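Local structure of lipolytic enzyme, G-D-S-L family (Bacteroides thetaiotaomicron, 7BR2) at residues 139-151 / 192-206. The protein metabolizes the drug diltiazem in the gut as a serine esterase of the SGNH (GDSL) hydrolase family. Numbering follows the deposited sequence.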
loop_
_atom_site.group_PDB
_atom_site.type_symbol
_atom_site.label_atom_id
_atom_site.label_comp_id
_atom_site.label_asym_id
_atom_site.label_seq_id
_atom_site.Cartn_x
_atom_site.Cartn_y
_atom_site.Cartn_z
ATOM N N PRO A 139 3.357 -2.324 -13.866
ATOM C CA PRO A 139 3.930 -2.659 -15.173
ATOM C C PRO A 139 5.448 -2.781 -15.172
ATOM O O PRO A 139 6.143 -2.320 -14.266
ATOM C CB PRO A 139 3.495 -1.466 -16.034
ATOM C CG PRO A 139 3.575 -0.301 -15.065
ATOM C CD PRO A 139 3.190 -0.862 -13.703
ATOM N N TYR A 140 5.952 -3.428 -16.222
ATOM C CA TYR A 140 7.362 -3.324 -16.579
ATOM C C TYR A 140 7.558 -2.048 -17.395
ATOM O O TYR A 140 6.957 -1.892 -18.465
ATOM C CB TYR A 140 7.817 -4.547 -17.369
ATOM C CG TYR A 140 9.267 -4.484 -17.798
ATOM C CD1 TYR A 140 10.292 -4.786 -16.912
ATOM C CD2 TYR A 140 9.612 -4.097 -19.087
ATOM C CE1 TYR A 140 11.622 -4.718 -17.300
ATOM C CE2 TYR A 140 10.949 -4.027 -19.486
ATOM C CZ TYR A 140 11.945 -4.336 -18.589
ATOM O OH TYR A 140 13.267 -4.270 -18.985
ATOM N N ASP A 141 8.372 -1.124 -16.888
ATOM C CA ASP A 141 8.504 0.192 -17.515
ATOM C C ASP A 141 9.476 0.109 -18.688
ATOM O O ASP A 141 10.693 0.155 -18.505
ATOM C CB ASP A 141 8.984 1.220 -16.506
ATOM C CG ASP A 141 8.913 2.628 -17.047
ATOM O OD1 ASP A 141 8.614 2.799 -18.255
ATOM O OD2 ASP A 141 9.194 3.561 -16.271
ATOM N N GLU A 142 8.935 0.066 -19.903
ATOM C CA GLU A 142 9.728 -0.055 -21.121
ATOM C C GLU A 142 10.249 1.275 -21.654
ATOM O O GLU A 142 11.202 1.278 -22.438
ATOM C CB GLU A 142 8.867 -0.705 -22.208
ATOM C CG GLU A 142 8.425 -2.122 -21.924
ATOM C CD GLU A 142 7.440 -2.645 -22.967
ATOM O OE1 GLU A 142 7.064 -1.878 -23.882
ATOM O OE2 GLU A 142 7.130 -3.852 -22.940
ATOM N N THR A 143 9.686 2.401 -21.209
ATOM C CA THR A 143 9.958 3.696 -21.817
ATOM C C THR A 143 10.931 4.562 -21.021
ATOM O O THR A 143 11.515 5.491 -21.589
ATOM C CB THR A 143 8.633 4.443 -22.044
ATOM O OG1 THR A 143 7.993 4.726 -20.791
ATOM C CG2 THR A 143 7.692 3.589 -22.874
ATOM N N ALA A 144 11.130 4.282 -19.737
ATOM C CA ALA A 144 12.033 5.078 -18.916
ATOM C C ALA A 144 13.467 4.954 -19.420
ATOM O O ALA A 144 13.862 3.916 -19.955
ATOM C CB ALA A 144 11.930 4.628 -17.467
ATOM N N GLN A 145 14.232 6.045 -19.331
ATOM C CA GLN A 145 15.648 6.006 -19.705
ATOM C C GLN A 145 16.525 5.842 -18.463
ATOM O O GLN A 145 16.918 6.817 -17.807
ATOM C CB GLN A 145 16.028 7.214 -20.531
ATOM C CG GLN A 145 15.271 7.171 -21.843
ATOM C CD GLN A 145 15.883 8.029 -22.916
ATOM O OE1 GLN A 145 16.862 8.741 -22.677
ATOM N NE2 GLN A 145 15.255 8.033 -24.094
ATOM N N ILE A 146 16.835 4.588 -18.144
ATOM C CA ILE A 146 17.679 4.225 -17.007
ATOM C C ILE A 146 19.064 3.846 -17.510
ATOM O O ILE A 146 19.210 3.120 -18.512
ATOM C CB ILE A 146 17.092 3.080 -16.158
ATOM C CG1 ILE A 146 15.881 3.507 -15.317
ATOM C CG2 ILE A 146 18.110 2.595 -15.152
ATOM C CD1 ILE A 146 14.768 4.112 -16.006
ATOM N N LYS A 147 20.087 4.379 -16.843
ATOM C CA LYS A 147 21.466 4.146 -17.240
ATOM C C LYS A 147 21.874 2.703 -17.005
ATOM O O LYS A 147 21.691 2.163 -15.902
ATOM C CB LYS A 147 22.387 5.052 -16.413
ATOM C CG LYS A 147 23.869 4.893 -16.740
ATOM C CD LYS A 147 24.729 5.692 -15.756
ATOM C CE LYS A 147 26.209 5.535 -16.058
ATOM N NZ LYS A 147 26.568 4.118 -15.826
ATOM N N ASP A 148 22.440 2.085 -18.044
ATOM C CA ASP A 148 23.011 0.746 -17.967
ATOM C C ASP A 148 21.956 -0.326 -17.706
ATOM O O ASP A 148 22.315 -1.455 -17.356
ATOM C CB ASP A 148 24.131 0.677 -16.926
ATOM C CG ASP A 148 25.352 1.530 -17.329
ATOM O OD1 ASP A 148 25.334 2.099 -18.428
ATOM O OD2 ASP A 148 26.338 1.618 -16.537
ATOM N N ASN A 149 20.662 -0.023 -17.863
ATOM C CA ASN A 149 19.599 -1.013 -17.684
ATOM C C ASN A 149 18.879 -1.181 -19.016
ATOM O O ASN A 149 18.228 -0.248 -19.493
ATOM C CB ASN A 149 18.623 -0.606 -16.574
ATOM C CG ASN A 149 17.644 -1.732 -16.230
ATOM O OD1 ASN A 149 16.670 -1.950 -16.950
ATOM N ND2 ASN A 149 17.900 -2.452 -15.126
ATOM N N THR A 150 18.990 -2.373 -19.597
ATOM C CA THR A 150 18.519 -2.636 -20.949
ATOM C C THR A 150 17.058 -3.091 -20.932
ATOM O O THR A 150 16.657 -3.891 -20.081
ATOM C CB THR A 150 19.389 -3.711 -21.599
ATOM O OG1 THR A 150 20.771 -3.375 -21.407
ATOM C CG2 THR A 150 19.150 -3.717 -23.091
ATOM N N VAL A 151 16.271 -2.598 -21.889
ATOM C CA VAL A 151 14.827 -2.833 -21.907
ATOM C C VAL A 151 14.524 -4.201 -22.504
ATOM O O VAL A 151 15.006 -4.531 -23.593
ATOM C CB VAL A 151 14.113 -1.737 -22.711
ATOM C CG1 VAL A 151 12.635 -2.054 -22.870
ATOM C CG2 VAL A 151 14.301 -0.407 -22.065
ATOM N N GLN A 192 7.806 11.036 -17.360
ATOM C CA GLN A 192 8.983 10.889 -18.195
ATOM C C GLN A 192 9.106 12.057 -19.154
ATOM O O GLN A 192 10.213 12.364 -19.609
ATOM C CB GLN A 192 8.920 9.556 -18.936
ATOM C CG GLN A 192 9.682 8.464 -18.236
ATOM C CD GLN A 192 9.158 7.086 -18.579
ATOM O OE1 GLN A 192 8.609 6.858 -19.658
ATOM N NE2 GLN A 192 9.280 6.166 -17.635
ATOM N N GLN A 193 7.989 12.726 -19.446
ATOM C CA GLN A 193 8.082 13.982 -20.182
ATOM C C GLN A 193 8.970 14.977 -19.439
ATOM O O GLN A 193 9.779 15.678 -20.056
ATOM C CB GLN A 193 6.697 14.571 -20.424
ATOM C CG GLN A 193 5.973 14.003 -21.624
ATOM C CD GLN A 193 4.502 14.343 -21.587
ATOM O OE1 GLN A 193 4.028 14.953 -20.629
ATOM N NE2 GLN A 193 3.772 13.975 -22.644
ATOM N N LYS A 194 8.841 15.040 -18.108
ATOM C CA LYS A 194 9.605 16.002 -17.326
ATOM C C LYS A 194 11.038 15.554 -17.086
ATOM O O LYS A 194 11.933 16.396 -16.940
ATOM C CB LYS A 194 8.950 16.189 -15.958
ATOM C CG LYS A 194 7.542 16.733 -15.974
ATOM C CD LYS A 194 7.038 16.866 -14.539
ATOM C CE LYS A 194 5.698 17.588 -14.474
ATOM N NZ LYS A 194 5.093 17.571 -13.110
ATOM N N ASP A 195 11.272 14.249 -17.006
ATOM C CA ASP A 195 12.629 13.738 -16.891
ATOM C C ASP A 195 12.629 12.333 -17.488
ATOM O O ASP A 195 11.921 11.456 -16.977
ATOM C CB ASP A 195 13.104 13.782 -15.436
ATOM C CG ASP A 195 14.551 13.368 -15.274
ATOM O OD1 ASP A 195 15.106 12.750 -16.205
ATOM O OD2 ASP A 195 15.156 13.721 -14.236
ATOM N N PRO A 196 13.344 12.085 -18.590
ATOM C CA PRO A 196 13.231 10.770 -19.251
ATOM C C PRO A 196 13.628 9.601 -18.357
ATOM O O PRO A 196 13.288 8.459 -18.680
ATOM C CB PRO A 196 14.184 10.895 -20.449
ATOM C CG PRO A 196 14.399 12.361 -20.625
ATOM C CD PRO A 196 14.345 12.941 -19.249
ATOM N N SER A 197 14.365 9.848 -17.275
ATOM C CA SER A 197 14.797 8.823 -16.335
ATOM C C SER A 197 13.801 8.573 -15.203
ATOM O O SER A 197 14.050 7.694 -14.371
ATOM C CB SER A 197 16.142 9.212 -15.724
ATOM O OG SER A 197 15.947 10.177 -14.706
ATOM N N PHE A 198 12.703 9.329 -15.126
ATOM C CA PHE A 198 11.717 9.104 -14.074
ATOM C C PHE A 198 11.005 7.772 -14.270
ATOM O O PHE A 198 10.717 7.360 -15.400
ATOM C CB PHE A 198 10.692 10.237 -14.031
ATOM C CG PHE A 198 11.168 11.470 -13.292
ATOM C CD1 PHE A 198 12.452 11.533 -12.760
ATOM C CD2 PHE A 198 10.321 12.565 -13.120
ATOM C CE1 PHE A 198 12.886 12.669 -12.075
ATOM C CE2 PHE A 198 10.745 13.703 -12.442
ATOM C CZ PHE A 198 12.028 13.754 -11.917
ATOM N N THR A 199 10.701 7.100 -13.159
ATOM C CA THR A 199 9.916 5.877 -13.243
ATOM C C THR A 199 9.251 5.603 -11.904
ATOM O O THR A 199 9.804 5.907 -10.845
ATOM C CB THR A 199 10.793 4.685 -13.660
ATOM O OG1 THR A 199 10.022 3.481 -13.649
ATOM C CG2 THR A 199 11.974 4.544 -12.728
ATOM N N LEU A 200 8.046 5.048 -11.971
ATOM C CA LEU A 200 7.399 4.490 -10.793
ATOM C C LEU A 200 7.929 3.106 -10.443
ATOM O O LEU A 200 7.594 2.587 -9.371
ATOM C CB LEU A 200 5.887 4.390 -10.995
ATOM C CG LEU A 200 5.059 5.663 -10.983
ATOM C CD1 LEU A 200 3.589 5.296 -11.145
ATOM C CD2 LEU A 200 5.303 6.500 -9.729
ATOM N N CYS A 201 8.683 2.477 -11.347
ATOM C CA CYS A 201 9.055 1.078 -11.228
ATOM C C CYS A 201 10.521 0.859 -10.839
ATOM O O CYS A 201 11.148 -0.108 -11.266
ATOM C CB CYS A 201 8.712 0.342 -12.519
ATOM S SG CYS A 201 6.979 0.641 -13.053
ATOM N N GLY A 202 11.075 1.736 -10.004
ATOM C CA GLY A 202 12.340 1.433 -9.355
ATOM C C GLY A 202 13.538 1.477 -10.293
ATOM O O GLY A 202 13.445 1.849 -11.464
ATOM N N ASN A 203 14.681 1.042 -9.751
ATOM C CA ASN A 203 15.946 1.098 -10.481
ATOM C C ASN A 203 16.026 0.091 -11.624
ATOM O O ASN A 203 16.875 0.252 -12.506
ATOM C CB ASN A 203 17.124 0.869 -9.523
ATOM C CG ASN A 203 16.871 1.431 -8.120
ATOM O OD1 ASN A 203 16.370 2.545 -7.957
ATOM N ND2 ASN A 203 17.245 0.661 -7.100
ATOM N N ASP A 204 15.176 -0.940 -11.639
ATOM C CA ASP A 204 15.325 -2.036 -12.587
ATOM C C ASP A 204 14.116 -2.195 -13.497
ATOM O O ASP A 204 13.998 -3.224 -14.182
ATOM C CB ASP A 204 15.589 -3.360 -11.858
ATOM C CG ASP A 204 14.425 -3.792 -10.969
ATOM O OD1 ASP A 204 13.393 -3.080 -10.903
ATOM O OD2 ASP A 204 14.537 -4.860 -10.333
ATOM N N ARG A 205 13.206 -1.224 -13.506
ATOM C CA ARG A 205 11.999 -1.210 -14.323
ATOM C C ARG A 205 10.953 -2.212 -13.845
ATOM O O ARG A 205 9.862 -2.297 -14.449
ATOM C CB ARG A 205 12.302 -1.481 -15.804
ATOM C CG ARG A 205 13.513 -0.720 -16.326
ATOM C CD ARG A 205 13.811 -1.099 -17.760
ATOM N NE ARG A 205 13.431 -0.001 -18.629
ATOM C CZ ARG A 205 14.260 0.908 -19.114
ATOM N NH1 ARG A 205 13.767 1.855 -19.885
ATOM N NH2 ARG A 205 15.566 0.853 -18.870
ATOM N N ILE A 206 11.242 -2.976 -12.787
ATOM C CA ILE A 206 10.418 -4.095 -12.346
ATOM C C ILE A 206 9.857 -3.860 -10.950
ATOM O O ILE A 206 8.649 -3.981 -10.723
ATOM C CB ILE A 206 11.213 -5.417 -12.389
ATOM C CG1 ILE A 206 11.697 -5.693 -13.814
ATOM C CG2 ILE A 206 10.406 -6.562 -11.773
ATOM C CD1 ILE A 206 12.767 -6.759 -13.892
HETATM O O HOH W 1 5.953 -3.078 -11.584
#
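Arg205 and Asp141 grip each other twice through their backbones and one side chain: Asp141 N donates to Arg205 O (3.1 Å), and Arg205 NE returns a bond of 2.7 Å to Asp141 O, lying close to the guanidinium plane. A bend at chi3 (107°) turns the guanidinium into the loop 139-151, where Val151 CG2 sits over the centre of one face and Ile146 CD1 lies off-centre over the other. Asn149 OD1 comes to the edge, 3.1 Å from Arg205 CD. Tyr140 lays its ring beside the same arginine, with Ile206 CG1 in plane at the ring edge, 3.5 Å from Tyr140 CD1; Tyr140 OH accepts from Phe152 N. The carboxylate of Asp141 turns to Thr199 and Gln192. Asp141 OD2 accepts from Thr199 OG1 (2.8 Å) on its anti lone pair, with a weak bond from Gln192 NE2, while OD1 gathers Thr143 N and Ala144 N from one face, an Asx motif. With an alanine here, these two amides and the Thr199 hydroxyl would probably be left without their acceptor, and the loop freer to shift. Gln192 NE2 also binds Phe198 O (2.9 Å), tying helix 181-194 to the following loop. Beyond Arg205, Asp204 OD2 bonds His207 ND1, consistent with the Ser-His-Asp triad of an SGNH hydrolase, whose Asp-x-x-His loop is thus pinned against the loop after strand 131-136.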